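Long-range contacts in sensor protein CpxA (Vibrio parahaemolyticus, PDB 3V67), which probably acts as a two-component sensor histidine kinase, phosphorylating itself on histidine with ATP, and is represented here by its periplasmic PAS-fold sensor domain: residues R43-R48 against V67-K72; F59-N64 against L118-F123; N92-R97 against G106-V111; Y99-I104 against K124-P129. One frame throughout, in Å; residues are numbered along the deposited sequence.

Contact 1 (R43-R48 against V67-K72); sequences RVEGNR and VLTTDK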
loop_
_atom_site.group_PDB
_atom_site.type_symbol
_atom_site.label_atom_id
_atom_site.label_comp_id
_atom_site.label_asym_id
_atom_site.label_seq_id
_atom_site.Cartn_x
_atom_site.Cartn_y
_atom_site.Cartn_z
ATOM N N ARG A 43 15.597 7.554 26.296
ATOM C CA ARG A 43 15.841 8.722 25.449
ATOM C C ARG A 43 15.032 8.696 24.152
ATOM O O ARG A 43 14.375 9.676 23.805
ATOM C CB ARG A 43 17.328 8.839 25.105
ATOM C CG ARG A 43 18.157 9.667 26.072
ATOM C CD ARG A 43 19.596 9.758 25.587
ATOM N NE ARG A 43 20.441 10.561 26.463
ATOM C CZ ARG A 43 21.761 10.663 26.335
ATOM N NH1 ARG A 43 22.387 10.006 25.366
ATOM N NH2 ARG A 43 22.456 11.416 27.176
ATOM N N VAL A 44 15.102 7.577 23.440
ATOM C CA VAL A 44 14.409 7.417 22.165
ATOM C C VAL A 44 12.911 7.627 22.305
ATOM O O VAL A 44 12.301 8.368 21.536
ATOM C CB VAL A 44 14.675 6.023 21.541
ATOM C CG1 VAL A 44 13.604 5.674 20.519
ATOM C CG2 VAL A 44 16.056 5.978 20.909
ATOM N N GLU A 45 12.324 6.985 23.305
ATOM C CA GLU A 45 10.884 7.081 23.515
ATOM C C GLU A 45 10.491 8.406 24.167
ATOM O O GLU A 45 9.310 8.762 24.218
ATOM C CB GLU A 45 10.399 5.896 24.343
ATOM C CG GLU A 45 10.601 4.576 23.603
ATOM C CD GLU A 45 10.323 3.372 24.467
ATOM O OE1 GLU A 45 9.482 2.540 24.065
ATOM O OE2 GLU A 45 10.949 3.254 25.545
ATOM N N GLY A 46 11.490 9.140 24.647
ATOM C CA GLY A 46 11.256 10.418 25.291
ATOM C C GLY A 46 10.771 11.501 24.349
ATOM O O GLY A 46 10.162 12.475 24.787
ATOM N N ASN A 47 11.031 11.343 23.055
ATOM C CA ASN A 47 10.699 12.394 22.099
ATOM C C ASN A 47 9.219 12.493 21.721
ATOM O O ASN A 47 8.823 13.411 21.002
ATOM C CB ASN A 47 11.581 12.304 20.851
ATOM C CG ASN A 47 12.770 13.248 20.912
ATOM O OD1 ASN A 47 12.738 14.256 21.620
ATOM N ND2 ASN A 47 13.823 12.927 20.170
ATOM N N ARG A 48 8.406 11.560 22.209
ATOM C CA ARG A 48 6.962 11.617 21.975
ATOM C C ARG A 48 6.269 12.506 23.001
ATOM O O ARG A 48 6.503 12.381 24.204
ATOM C CB ARG A 48 6.348 10.221 21.997
ATOM C CG ARG A 48 6.676 9.392 20.777
ATOM C CD ARG A 48 5.914 8.087 20.802
ATOM N NE ARG A 48 4.475 8.295 20.690
ATOM C CZ ARG A 48 3.850 8.507 19.538
ATOM N NH1 ARG A 48 4.547 8.545 18.413
ATOM N NH2 ARG A 48 2.536 8.681 19.507
ATOM N N VAL A 67 8.789 -7.634 23.897
ATOM C CA VAL A 67 8.765 -6.211 23.569
ATOM C C VAL A 67 9.496 -5.410 24.645
ATOM O O VAL A 67 9.262 -5.605 25.836
ATOM C CB VAL A 67 7.313 -5.682 23.434
ATOM C CG1 VAL A 67 7.306 -4.185 23.151
ATOM C CG2 VAL A 67 6.570 -6.431 22.341
ATOM N N LEU A 68 10.383 -4.513 24.224
ATOM C CA LEU A 68 11.156 -3.703 25.159
ATOM C C LEU A 68 10.732 -2.248 25.092
ATOM O O LEU A 68 10.951 -1.578 24.087
ATOM C CB LEU A 68 12.644 -3.800 24.849
ATOM C CG LEU A 68 13.214 -5.206 24.714
ATOM C CD1 LEU A 68 14.706 -5.149 24.425
ATOM C CD2 LEU A 68 12.933 -6.016 25.968
ATOM N N THR A 69 10.136 -1.758 26.173
ATOM C CA THR A 69 9.684 -0.374 26.242
ATOM C C THR A 69 9.472 0.058 27.684
ATOM O O THR A 69 9.200 -0.772 28.547
ATOM C CB THR A 69 8.379 -0.170 25.430
ATOM O OG1 THR A 69 8.067 1.226 25.341
ATOM C CG2 THR A 69 7.223 -0.918 26.087
ATOM N N THR A 70 9.626 1.353 27.940
ATOM C CA THR A 70 9.160 1.932 29.187
ATOM C C THR A 70 7.680 2.151 28.954
ATOM O O THR A 70 7.310 2.651 27.896
ATOM C CB THR A 70 9.821 3.302 29.451
ATOM O OG1 THR A 70 9.021 4.333 28.860
ATOM C CG2 THR A 70 11.220 3.347 28.858
ATOM N N ASP A 71 6.821 1.784 29.898
ATOM C CA ASP A 71 5.384 1.848 29.615
ATOM C C ASP A 71 4.899 3.218 29.122
ATOM O O ASP A 71 5.158 4.242 29.751
ATOM C CB ASP A 71 4.560 1.406 30.820
ATOM C CG ASP A 71 3.097 1.221 30.480
ATOM O OD1 ASP A 71 2.673 0.062 30.296
ATOM O OD2 ASP A 71 2.375 2.234 30.381
ATOM N N LYS A 72 4.205 3.224 27.987
ATOM C CA LYS A 72 3.746 4.471 27.378
ATOM C C LYS A 72 2.225 4.662 27.462
ATOM O O LYS A 72 1.457 3.697 27.431
ATOM C CB LYS A 72 4.235 4.583 25.926
ATOM C CG LYS A 72 4.639 5.997 25.504
ATOM C CD LYS A 72 5.272 6.017 24.118
ATOM C CE LYS A 72 6.745 6.402 24.184
ATOM N NZ LYS A 72 7.421 6.265 22.859
HETATM O O HOH W 1 9.536 0.135 22.418
#
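Glu45 reaches across from helix 37-46 to the loop at Thr69 and Thr70. Its CG lies anti to the carbonyl carbon (chi1 -64°) and the chain is extended beyond it. This carries the carboxylate straight out to the other segment. Thr69 OG1 donates to Glu45 OE1, but the modelled separation is too short to trust as a length. The other oxygen, Glu45 OE2, takes a weak but nearly straight bond from Thr70 N at 3.3 Å. Thr70 CG2 also touches Glu45 OE2 at 3.3 Å. A water adds a further link, donating to Glu45 OE1 at 2.9 Å and to Leu68 O at 2.8 Å.

Lys72 crosses Glu45 obliquely, its chain bent at chi3. Its NZ ends beside Glu45, 3.3 Å from Glu45 CB, and gives Glu45 O a weak hydrogen bond of 3.4 Å. The ammonium also lies at the edge of the Arg48 guanidinium, 4.2 Å from Arg48 NE. The nearby Glu45 carboxylate probably offsets these two like charges in part. Arg48 sends its guanidinium to the backbone oxygens of Asp53 and Arg55.

The contact ties helix 37-46 to the chain leaving edge strand 67-68. Arg57 of strand 57-61 packs against Arg48, Thr69 and Lys72. Val67 leans on helix 75-87, and Val44 meets Asp137 of the second subunit.

Contact 2 (F59-N64 against L118-F123); sequences FFSDYN and LMYVGF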
loop_
_atom_site.group_PDB
_atom_site.type_symbol
_atom_site.label_atom_id
_atom_site.label_comp_id
_atom_site.label_asym_id
_atom_site.label_seq_id
_atom_site.Cartn_x
_atom_site.Cartn_y
_atom_site.Cartn_z
ATOM N N PHE A 59 9.195 1.065 18.246
ATOM C CA PHE A 59 9.166 -0.009 19.236
ATOM C C PHE A 59 10.419 -0.870 19.110
ATOM O O PHE A 59 11.083 -0.870 18.076
ATOM C CB PHE A 59 7.966 -0.927 19.017
ATOM C CG PHE A 59 6.649 -0.368 19.488
ATOM C CD1 PHE A 59 6.189 -0.623 20.770
ATOM C CD2 PHE A 59 5.848 0.366 18.629
ATOM C CE1 PHE A 59 4.963 -0.138 21.190
ATOM C CE2 PHE A 59 4.622 0.854 19.046
ATOM C CZ PHE A 59 4.181 0.601 20.327
ATOM N N PHE A 60 10.714 -1.630 20.157
ATOM C CA PHE A 60 11.849 -2.537 20.140
ATOM C C PHE A 60 11.468 -3.894 20.704
ATOM O O PHE A 60 10.535 -4.004 21.493
ATOM C CB PHE A 60 13.015 -1.953 20.940
ATOM C CG PHE A 60 13.585 -0.697 20.347
ATOM C CD1 PHE A 60 14.456 -0.761 19.274
ATOM C CD2 PHE A 60 13.249 0.546 20.861
ATOM C CE1 PHE A 60 14.980 0.392 18.719
ATOM C CE2 PHE A 60 13.772 1.700 20.315
ATOM C CZ PHE A 60 14.641 1.622 19.242
ATOM N N SER A 61 12.196 -4.924 20.293
ATOM C CA SER A 61 12.062 -6.241 20.893
ATOM C C SER A 61 13.402 -6.949 20.818
ATOM O O SER A 61 14.323 -6.468 20.157
ATOM C CB SER A 61 10.996 -7.068 20.176
ATOM O OG SER A 61 11.532 -7.712 19.028
ATOM N N ASP A 62 13.522 -8.078 21.506
ATOM C CA ASP A 62 14.725 -8.890 21.382
ATOM C C ASP A 62 14.483 -10.012 20.380
ATOM O O ASP A 62 13.492 -9.992 19.649
ATOM C CB ASP A 62 15.189 -9.437 22.742
ATOM C CG ASP A 62 14.096 -10.183 23.491
ATOM O OD1 ASP A 62 13.254 -10.842 22.847
ATOM O OD2 ASP A 62 14.085 -10.111 24.739
ATOM N N TYR A 63 15.385 -10.987 20.349
ATOM C CA TYR A 63 15.217 -12.150 19.489
ATOM C C TYR A 63 14.608 -13.317 20.255
ATOM O O TYR A 63 14.806 -14.475 19.889
ATOM C CB TYR A 63 16.554 -12.570 18.886
ATOM C CG TYR A 63 17.067 -11.652 17.803
ATOM C CD1 TYR A 63 16.757 -11.879 16.471
ATOM C CD2 TYR A 63 17.863 -10.558 18.113
ATOM C CE1 TYR A 63 17.228 -11.041 15.475
ATOM C CE2 TYR A 63 18.341 -9.716 17.126
ATOM C CZ TYR A 63 18.020 -9.962 15.811
ATOM O OH TYR A 63 18.494 -9.125 14.832
ATOM N N ASN A 64 13.871 -13.006 21.317
ATOM C CA ASN A 64 13.217 -14.029 22.125
ATOM C C ASN A 64 11.727 -13.762 22.316
ATOM O O ASN A 64 11.077 -14.393 23.151
ATOM C CB ASN A 64 13.903 -14.168 23.487
ATOM C CG ASN A 64 15.256 -14.843 23.393
ATOM O OD1 ASN A 64 15.433 -15.800 22.639
ATOM N ND2 ASN A 64 16.221 -14.343 24.155
ATOM N N LEU A 118 15.709 -5.759 17.767
ATOM C CA LEU A 118 14.884 -5.534 16.590
ATOM C C LEU A 118 14.029 -4.287 16.764
ATOM O O LEU A 118 13.470 -4.045 17.834
ATOM C CB LEU A 118 14.007 -6.756 16.317
ATOM C CG LEU A 118 14.788 -8.046 16.058
ATOM C CD1 LEU A 118 13.947 -9.255 16.409
ATOM C CD2 LEU A 118 15.243 -8.108 14.603
ATOM N N MET A 119 13.941 -3.498 15.701
ATOM C CA MET A 119 13.207 -2.245 15.705
ATOM C C MET A 119 11.938 -2.376 14.876
ATOM O O MET A 119 11.898 -3.097 13.871
ATOM C CB MET A 119 14.077 -1.114 15.149
ATOM C CG MET A 119 13.536 0.285 15.418
ATOM S SD MET A 119 14.401 1.572 14.494
ATOM C CE MET A 119 13.517 1.513 12.942
ATOM N N TYR A 120 10.903 -1.671 15.311
ATOM C CA TYR A 120 9.611 -1.691 14.652
ATOM C C TYR A 120 9.089 -0.263 14.616
ATOM O O TYR A 120 9.536 0.586 15.390
ATOM C CB TYR A 120 8.624 -2.552 15.437
ATOM C CG TYR A 120 9.092 -3.950 15.777
ATOM C CD1 TYR A 120 8.644 -5.047 15.048
ATOM C CD2 TYR A 120 9.953 -4.180 16.845
ATOM C CE1 TYR A 120 9.054 -6.331 15.363
ATOM C CE2 TYR A 120 10.374 -5.462 17.164
ATOM C CZ TYR A 120 9.921 -6.532 16.422
ATOM O OH TYR A 120 10.332 -7.806 16.736
ATOM N N VAL A 121 8.140 0.002 13.726
ATOM C CA VAL A 121 7.530 1.323 13.645
ATOM C C VAL A 121 6.011 1.212 13.574
ATOM O O VAL A 121 5.468 0.542 12.697
ATOM C CB VAL A 121 8.052 2.128 12.428
ATOM C CG1 VAL A 121 7.349 3.467 12.338
ATOM C CG2 VAL A 121 9.555 2.330 12.521
ATOM N N GLY A 122 5.333 1.863 14.512
ATOM C CA GLY A 122 3.887 1.923 14.516
ATOM C C GLY A 122 3.432 3.289 14.050
ATOM O O GLY A 122 4.075 4.295 14.333
ATOM N N PHE A 123 2.328 3.326 13.319
ATOM C CA PHE A 123 1.809 4.580 12.795
ATOM C C PHE A 123 0.372 4.389 12.352
ATOM O O PHE A 123 0.057 3.412 11.683
ATOM C CB PHE A 123 2.667 5.077 11.627
ATOM C CG PHE A 123 2.891 4.051 10.550
ATOM C CD1 PHE A 123 2.042 3.975 9.457
ATOM C CD2 PHE A 123 3.959 3.172 10.624
ATOM C CE1 PHE A 123 2.248 3.033 8.464
ATOM C CE2 PHE A 123 4.171 2.227 9.634
ATOM C CZ PHE A 123 3.315 2.159 8.553
#
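Leu118 fits under the Tyr63 ring, with the leucine branch and the ring crossing at about a right angle. Leu118 CD1 sits over the ring face, 3.9 Å from the centroid, in a CH-pi contact. Leu118 CD2 lies over the same face toward the phenol end, 3.4 Å from Tyr63 OH. The tyrosine thus roofs the leucine at the end of the strand pair. Between the strand and Tyr63, Asp62 OD1 accepts from Asn64 N, an Asx turn.

The strands run antiparallel. Phe59-Tyr120 and Ser61-Leu118 are hydrogen-bonded pairs, and Phe60-Met119 between them is non-hydrogen-bonded. On the face with Leu118, Phe59 CB meets Tyr120 CB at 4.0 Å. The Tyr120 ring then runs along the neighbouring strand with its edge against Phe59 O and Ser61. It ends in a 2.6 Å hydrogen bond between Tyr120 OH and Ser61 OG. Ser61 holds OG between its backbone N and carbonyl carbon (chi1 84°), which aims it at the phenol. Gly122 adds no bulk next to Phe59, whose ring lies with its edge to Gly122 N.

On the other face, Phe60 CE1 touches Met119 CG at 3.6 Å. Met119 SD approaches the same ring obliquely, 5.4 Å from its centroid, as a Met-aromatic contact.

These two strands, 57-61 and 115-124, lie inside the antiparallel sheet, with strands 67-68 and 102-112 as their outer neighbours. Helix 75-87 packs on Phe59 and Tyr120 through Met81. Helix 14-30 meets Met119 on the opposite face, where Val44 of helix 37-46 touches Phe60.

Contact 3 (N92-R97 against G106-V111); sequences NKPKQR and GPVPIV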
loop_
_atom_site.group_PDB
_atom_site.type_symbol
_atom_site.label_atom_id
_atom_site.label_comp_id
_atom_site.label_asym_id
_atom_site.label_seq_id
_atom_site.Cartn_x
_atom_site.Cartn_y
_atom_site.Cartn_z
ATOM N N ASN A 92 13.517 -12.495 9.132
ATOM C CA ASN A 92 14.410 -11.975 8.104
ATOM C C ASN A 92 13.666 -11.180 7.032
ATOM O O ASN A 92 14.286 -10.529 6.189
ATOM C CB ASN A 92 15.212 -13.115 7.472
ATOM C CG ASN A 92 16.414 -12.620 6.691
ATOM O OD1 ASN A 92 17.442 -12.268 7.269
ATOM N ND2 ASN A 92 16.292 -12.597 5.368
ATOM N N LYS A 93 12.336 -11.238 7.069
ATOM C CA LYS A 93 11.511 -10.466 6.146
ATOM C C LYS A 93 10.587 -9.508 6.892
ATOM O O LYS A 93 9.624 -9.934 7.528
ATOM C CB LYS A 93 10.685 -11.389 5.247
ATOM C CG LYS A 93 10.942 -12.859 5.473
ATOM C CD LYS A 93 11.710 -13.474 4.322
ATOM C CE LYS A 93 10.800 -13.757 3.138
ATOM N NZ LYS A 93 9.756 -14.770 3.468
ATOM N N PRO A 94 10.887 -8.205 6.822
ATOM C CA PRO A 94 10.031 -7.175 7.416
ATOM C C PRO A 94 8.687 -7.108 6.706
ATOM O O PRO A 94 8.635 -7.097 5.476
ATOM C CB PRO A 94 10.813 -5.882 7.168
ATOM C CG PRO A 94 12.227 -6.321 6.973
ATOM C CD PRO A 94 12.129 -7.641 6.273
ATOM N N LYS A 95 7.612 -7.072 7.484
ATOM C CA LYS A 95 6.269 -6.970 6.937
ATOM C C LYS A 95 5.497 -5.926 7.727
ATOM O O LYS A 95 6.022 -5.347 8.679
ATOM C CB LYS A 95 5.550 -8.319 7.028
ATOM C CG LYS A 95 6.201 -9.444 6.233
ATOM C CD LYS A 95 5.996 -9.263 4.736
ATOM C CE LYS A 95 6.570 -10.441 3.963
ATOM N NZ LYS A 95 6.322 -10.328 2.502
ATOM N N GLN A 96 4.252 -5.682 7.331
ATOM C CA GLN A 96 3.381 -4.805 8.103
ATOM C C GLN A 96 1.999 -5.413 8.327
ATOM O O GLN A 96 1.489 -6.153 7.486
ATOM C CB GLN A 96 3.278 -3.417 7.464
ATOM C CG GLN A 96 2.656 -3.399 6.080
ATOM C CD GLN A 96 2.623 -2.003 5.480
ATOM O OE1 GLN A 96 3.375 -1.121 5.893
ATOM N NE2 GLN A 96 1.747 -1.797 4.503
ATOM N N ARG A 97 1.408 -5.103 9.478
ATOM C CA ARG A 97 0.075 -5.583 9.832
ATOM C C ARG A 97 -0.796 -4.428 10.314
ATOM O O ARG A 97 -0.319 -3.533 11.012
ATOM C CB ARG A 97 0.154 -6.647 10.928
ATOM C CG ARG A 97 0.540 -8.035 10.439
ATOM C CD ARG A 97 0.606 -9.025 11.596
ATOM N NE ARG A 97 0.372 -10.396 11.155
ATOM C CZ ARG A 97 1.328 -11.239 10.781
ATOM N NH1 ARG A 97 2.598 -10.854 10.790
ATOM N NH2 ARG A 97 1.015 -12.469 10.395
ATOM N N GLY A 106 7.782 -4.100 10.630
ATOM C CA GLY A 106 9.034 -4.623 11.155
ATOM C C GLY A 106 9.129 -6.134 11.023
ATOM O O GLY A 106 8.284 -6.759 10.384
ATOM N N PRO A 107 10.162 -6.736 11.627
ATOM C CA PRO A 107 11.218 -6.044 12.363
ATOM C C PRO A 107 12.389 -5.712 11.456
ATOM O O PRO A 107 12.532 -6.339 10.404
ATOM C CB PRO A 107 11.665 -7.103 13.367
ATOM C CG PRO A 107 11.511 -8.385 12.620
ATOM C CD PRO A 107 10.287 -8.202 11.746
ATOM N N VAL A 108 13.217 -4.751 11.860
ATOM C CA VAL A 108 14.518 -4.557 11.222
ATOM C C VAL A 108 15.605 -4.661 12.285
ATOM O O VAL A 108 15.436 -4.159 13.391
ATOM C CB VAL A 108 14.626 -3.203 10.467
ATOM C CG1 VAL A 108 13.641 -3.162 9.305
ATOM C CG2 VAL A 108 14.403 -2.025 11.403
ATOM N N PRO A 109 16.718 -5.333 11.965
ATOM C CA PRO A 109 17.770 -5.490 12.974
ATOM C C PRO A 109 18.350 -4.152 13.414
ATOM O O PRO A 109 18.436 -3.223 12.615
ATOM C CB PRO A 109 18.831 -6.320 12.250
ATOM C CG PRO A 109 18.544 -6.137 10.792
ATOM C CD PRO A 109 17.064 -5.988 10.693
ATOM N N ILE A 110 18.728 -4.056 14.684
ATOM C CA ILE A 110 19.354 -2.847 15.196
ATOM C C ILE A 110 20.338 -3.195 16.305
ATOM O O ILE A 110 20.165 -4.183 17.009
ATOM C CB ILE A 110 18.304 -1.822 15.693
ATOM C CG1 ILE A 110 18.922 -0.424 15.812
ATOM C CG2 ILE A 110 17.678 -2.272 17.010
ATOM C CD1 ILE A 110 17.927 0.664 16.180
ATOM N N VAL A 111 21.392 -2.399 16.438
ATOM C CA VAL A 111 22.366 -2.619 17.495
ATOM C C VAL A 111 22.403 -1.419 18.428
ATOM O O VAL A 111 22.789 -0.317 18.028
ATOM C CB VAL A 111 23.779 -2.873 16.939
ATOM C CG1 VAL A 111 24.781 -2.982 18.078
ATOM C CG2 VAL A 111 23.796 -4.129 16.078
HETATM O O HOH W 2 8.003 -9.124 9.510
#
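The flat peptide groups of Lys95 and Gly106 meet in two different ways. Gly106 N points nearly along the C=O axis of Lys95, at 2.9 Å from Lys95 O. Lys95 N instead comes from above the carbonyl plane of Gly106, 42° out of it, at 3.0 Å from Gly106 O. Together they make Lys95-Gly106 an antiparallel hydrogen-bonded pair. Just before it, Pro94 CA makes a CA-H...O contact with Gly106 O at 3.5 Å.

Pro94 sets the rim of its ring against the strand of Gly106 and Pro107. Its CG touches Pro107 O at 3.4 Å and Val108 CG1 at 4.2 Å. The Val108 side chain crosses the ring at about a right angle.

A water extends the grip. It donates to Lys93 O at 2.7 Å and also to Gly106 O. At the backbone angles of Gly106 a CB would be jammed against the carbonyl O of the preceding residue, which calls for glycine. A cis peptide bond to Pro107 follows.

Strands 95-99 and 102-112 form a beta hairpin in the sheet. Strand 10-11 flanks the first of them, and Asp11 there holds Lys95 NZ in a salt bridge. Strand 115-124 flanks the second. Helix 14-30 covers Pro94 through Tyr17 and Val108 through Ile20.

Contact 4 (Y99-I104 against K124-P129); sequences YGRYMI and KWNEPP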
loop_
_atom_site.group_PDB
_atom_site.type_symbol
_atom_site.label_atom_id
_atom_site.label_comp_id
_atom_site.label_asym_id
_atom_site.label_seq_id
_atom_site.Cartn_x
_atom_site.Cartn_y
_atom_site.Cartn_z
ATOM N N TYR A 99 -3.751 -2.982 12.602
ATOM C CA TYR A 99 -4.525 -3.187 13.820
ATOM C C TYR A 99 -5.532 -2.055 13.976
ATOM O O TYR A 99 -5.218 -1.000 14.530
ATOM C CB TYR A 99 -3.598 -3.246 15.035
ATOM C CG TYR A 99 -2.691 -4.455 15.040
ATOM C CD1 TYR A 99 -3.069 -5.624 15.688
ATOM C CD2 TYR A 99 -1.463 -4.432 14.390
ATOM C CE1 TYR A 99 -2.253 -6.731 15.693
ATOM C CE2 TYR A 99 -0.638 -5.535 14.389
ATOM C CZ TYR A 99 -1.037 -6.684 15.043
ATOM O OH TYR A 99 -0.219 -7.792 15.045
ATOM N N GLY A 100 -6.744 -2.279 13.477
ATOM C CA GLY A 100 -7.743 -1.230 13.413
ATOM C C GLY A 100 -7.315 -0.184 12.402
ATOM O O GLY A 100 -7.441 -0.382 11.195
ATOM N N ARG A 101 -6.795 0.930 12.900
ATOM C CA ARG A 101 -6.288 1.991 12.042
ATOM C C ARG A 101 -4.801 2.200 12.296
ATOM O O ARG A 101 -4.203 3.147 11.786
ATOM C CB ARG A 101 -7.049 3.294 12.295
ATOM C CG ARG A 101 -8.487 3.294 11.794
ATOM C CD ARG A 101 -8.573 3.729 10.338
ATOM N NE ARG A 101 -9.957 3.886 9.895
ATOM C CZ ARG A 101 -10.680 4.990 10.066
ATOM N NH1 ARG A 101 -10.153 6.041 10.680
ATOM N NH2 ARG A 101 -11.931 5.042 9.629
ATOM N N TYR A 102 -4.207 1.311 13.087
ATOM C CA TYR A 102 -2.804 1.439 13.467
ATOM C C TYR A 102 -1.936 0.384 12.788
ATOM O O TYR A 102 -1.966 -0.789 13.153
ATOM C CB TYR A 102 -2.658 1.337 14.985
ATOM C CG TYR A 102 -1.324 1.808 15.521
ATOM C CD1 TYR A 102 -0.955 3.145 15.442
ATOM C CD2 TYR A 102 -0.442 0.919 16.122
ATOM C CE1 TYR A 102 0.258 3.581 15.935
ATOM C CE2 TYR A 102 0.776 1.347 16.620
ATOM C CZ TYR A 102 1.120 2.679 16.523
ATOM O OH TYR A 102 2.329 3.114 17.018
ATOM N N MET A 103 -1.163 0.813 11.797
ATOM C CA MET A 103 -0.263 -0.079 11.077
ATOM C C MET A 103 1.047 -0.273 11.835
ATOM O O MET A 103 1.582 0.666 12.424
ATOM C CB MET A 103 0.038 0.480 9.685
ATOM C CG MET A 103 0.832 -0.466 8.800
ATOM S SD MET A 103 -0.209 -1.749 8.083
ATOM C CE MET A 103 -1.042 -0.810 6.814
ATOM N N ILE A 104 1.563 -1.495 11.814
ATOM C CA ILE A 104 2.836 -1.794 12.452
ATOM C C ILE A 104 3.774 -2.512 11.494
ATOM O O ILE A 104 3.405 -3.525 10.897
ATOM C CB ILE A 104 2.640 -2.644 13.712
ATOM C CG1 ILE A 104 2.043 -1.785 14.829
ATOM C CG2 ILE A 104 3.960 -3.254 14.149
ATOM C CD1 ILE A 104 1.874 -2.514 16.128
ATOM N N LYS A 124 -0.503 5.314 12.730
ATOM C CA LYS A 124 -1.906 5.185 12.362
ATOM C C LYS A 124 -2.094 5.338 10.855
ATOM O O LYS A 124 -1.451 6.169 10.210
ATOM C CB LYS A 124 -2.797 6.152 13.150
ATOM C CG LYS A 124 -2.852 7.571 12.614
ATOM C CD LYS A 124 -4.297 8.019 12.426
ATOM C CE LYS A 124 -5.107 7.857 13.706
ATOM N NZ LYS A 124 -6.544 8.181 13.498
ATOM N N TRP A 125 -2.970 4.510 10.303
ATOM C CA TRP A 125 -3.158 4.435 8.866
ATOM C C TRP A 125 -4.574 4.876 8.514
ATOM O O TRP A 125 -5.548 4.268 8.958
ATOM C CB TRP A 125 -2.907 3.002 8.403
ATOM C CG TRP A 125 -2.635 2.878 6.954
ATOM C CD1 TRP A 125 -1.617 3.469 6.259
ATOM C CD2 TRP A 125 -3.370 2.106 6.006
ATOM N NE1 TRP A 125 -1.681 3.121 4.933
ATOM C CE2 TRP A 125 -2.745 2.271 4.754
ATOM C CE3 TRP A 125 -4.496 1.280 6.093
ATOM C CZ2 TRP A 125 -3.216 1.659 3.595
ATOM C CZ3 TRP A 125 -4.960 0.669 4.940
ATOM C CH2 TRP A 125 -4.320 0.858 3.712
ATOM N N ASN A 126 -4.684 5.933 7.715
ATOM C CA ASN A 126 -5.973 6.588 7.497
ATOM C C ASN A 126 -6.707 6.305 6.196
ATOM O O ASN A 126 -6.941 7.222 5.407
ATOM C CB ASN A 126 -5.852 8.097 7.690
ATOM C CG ASN A 126 -5.796 8.485 9.144
ATOM O OD1 ASN A 126 -6.621 8.052 9.947
ATOM N ND2 ASN A 126 -4.812 9.295 9.495
ATOM N N GLU A 127 -7.107 5.040 6.042
ATOM C CA GLU A 127 -8.114 4.569 5.078
ATOM C C GLU A 127 -8.450 5.519 3.932
ATOM O O GLU A 127 -9.162 6.505 4.126
ATOM C CB GLU A 127 -9.402 4.187 5.817
ATOM C CG GLU A 127 -10.368 3.356 4.989
ATOM C CD GLU A 127 -10.672 2.013 5.626
ATOM O OE1 GLU A 127 -10.295 0.975 5.040
ATOM O OE2 GLU A 127 -11.285 1.994 6.714
ATOM N N PRO A 128 -7.955 5.201 2.729
ATOM C CA PRO A 128 -8.000 6.070 1.548
ATOM C C PRO A 128 -9.412 6.500 1.180
ATOM O O PRO A 128 -10.358 5.742 1.409
ATOM C CB PRO A 128 -7.432 5.179 0.439
ATOM C CG PRO A 128 -6.660 4.122 1.141
ATOM C CD PRO A 128 -7.401 3.875 2.414
ATOM N N PRO A 129 -9.550 7.710 0.615
ATOM C CA PRO A 129 -10.841 8.157 0.089
ATOM C C PRO A 129 -11.312 7.153 -0.950
ATOM O O PRO A 129 -10.536 6.786 -1.834
ATOM C CB PRO A 129 -10.510 9.501 -0.568
ATOM C CG PRO A 129 -9.025 9.481 -0.783
ATOM C CD PRO A 129 -8.474 8.677 0.348
#
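Met103 and Trp125 lie side by side and point the same way. Met103 CE rests over one face of the indole, 4.0 Å from the centroid of its five-membered ring, in a CH-pi contact. Met103 CG is anti to the backbone N (chi1 -173°), and bends at chi2 and chi3 fold the methyl onto the ring. Beside them Trp125 N donates to Arg101 O. That bond is modelled implausibly short, and its length is doubtful. Tyr102 and Lys124 form an antiparallel non-hydrogen-bonded pair, and Tyr102 CD1 meets Lys124 N at 3.5 Å.

Arg101 bends at chi2 and runs along the other segment, its CD 3.4 Å from Trp125 O. Its guanidinium approaches Glu127 obliquely. Arg101 NE and Glu127 OE2 form a long salt bridge of 3.9 Å, with the guanidinium and carboxylate planes 82° apart.

A type II' turn from Tyr99 to Tyr102 presents Arg101. It is closed by bonds of 2.9 Å both from Tyr102 N to Tyr99 O and from Tyr99 N to Tyr102 O. Leu98 of strand 95-99 backs both Met103 and Trp125.

The charge pairing is loose and not coplanar, so it probably steers Glu127 more than it fixes it. Glu127 also lies near Glu15 of the second subunit. Arg101 may therefore ease a like-charge approach where the C-terminal tail meets its partner chain.

All four contacts reach one antiparallel sheet within the PAS-fold domain. Contact 2 lies near its middle. Contact 3 is about 7 Å away between centres, joined through the adjacent strands 102-112 and 115-124. Contact 1 lies about 11 Å from contact 2 between centres, at the side where strand 67-68 borders strand 57-61. Contact 4 is about 19 Å from contacts 2 and 3, again between centres, and shares strand 102-112 with contact 3. The centres of contacts 1 and 4 are about 22 Å apart. Along the chain, contact 1 crosses contact 2, contact 3 nests within contact 2, and contact 4 crosses both. Strands distant in sequence are thus brought together in one sheet, while contacts 1 and 4 also touch the second subunit.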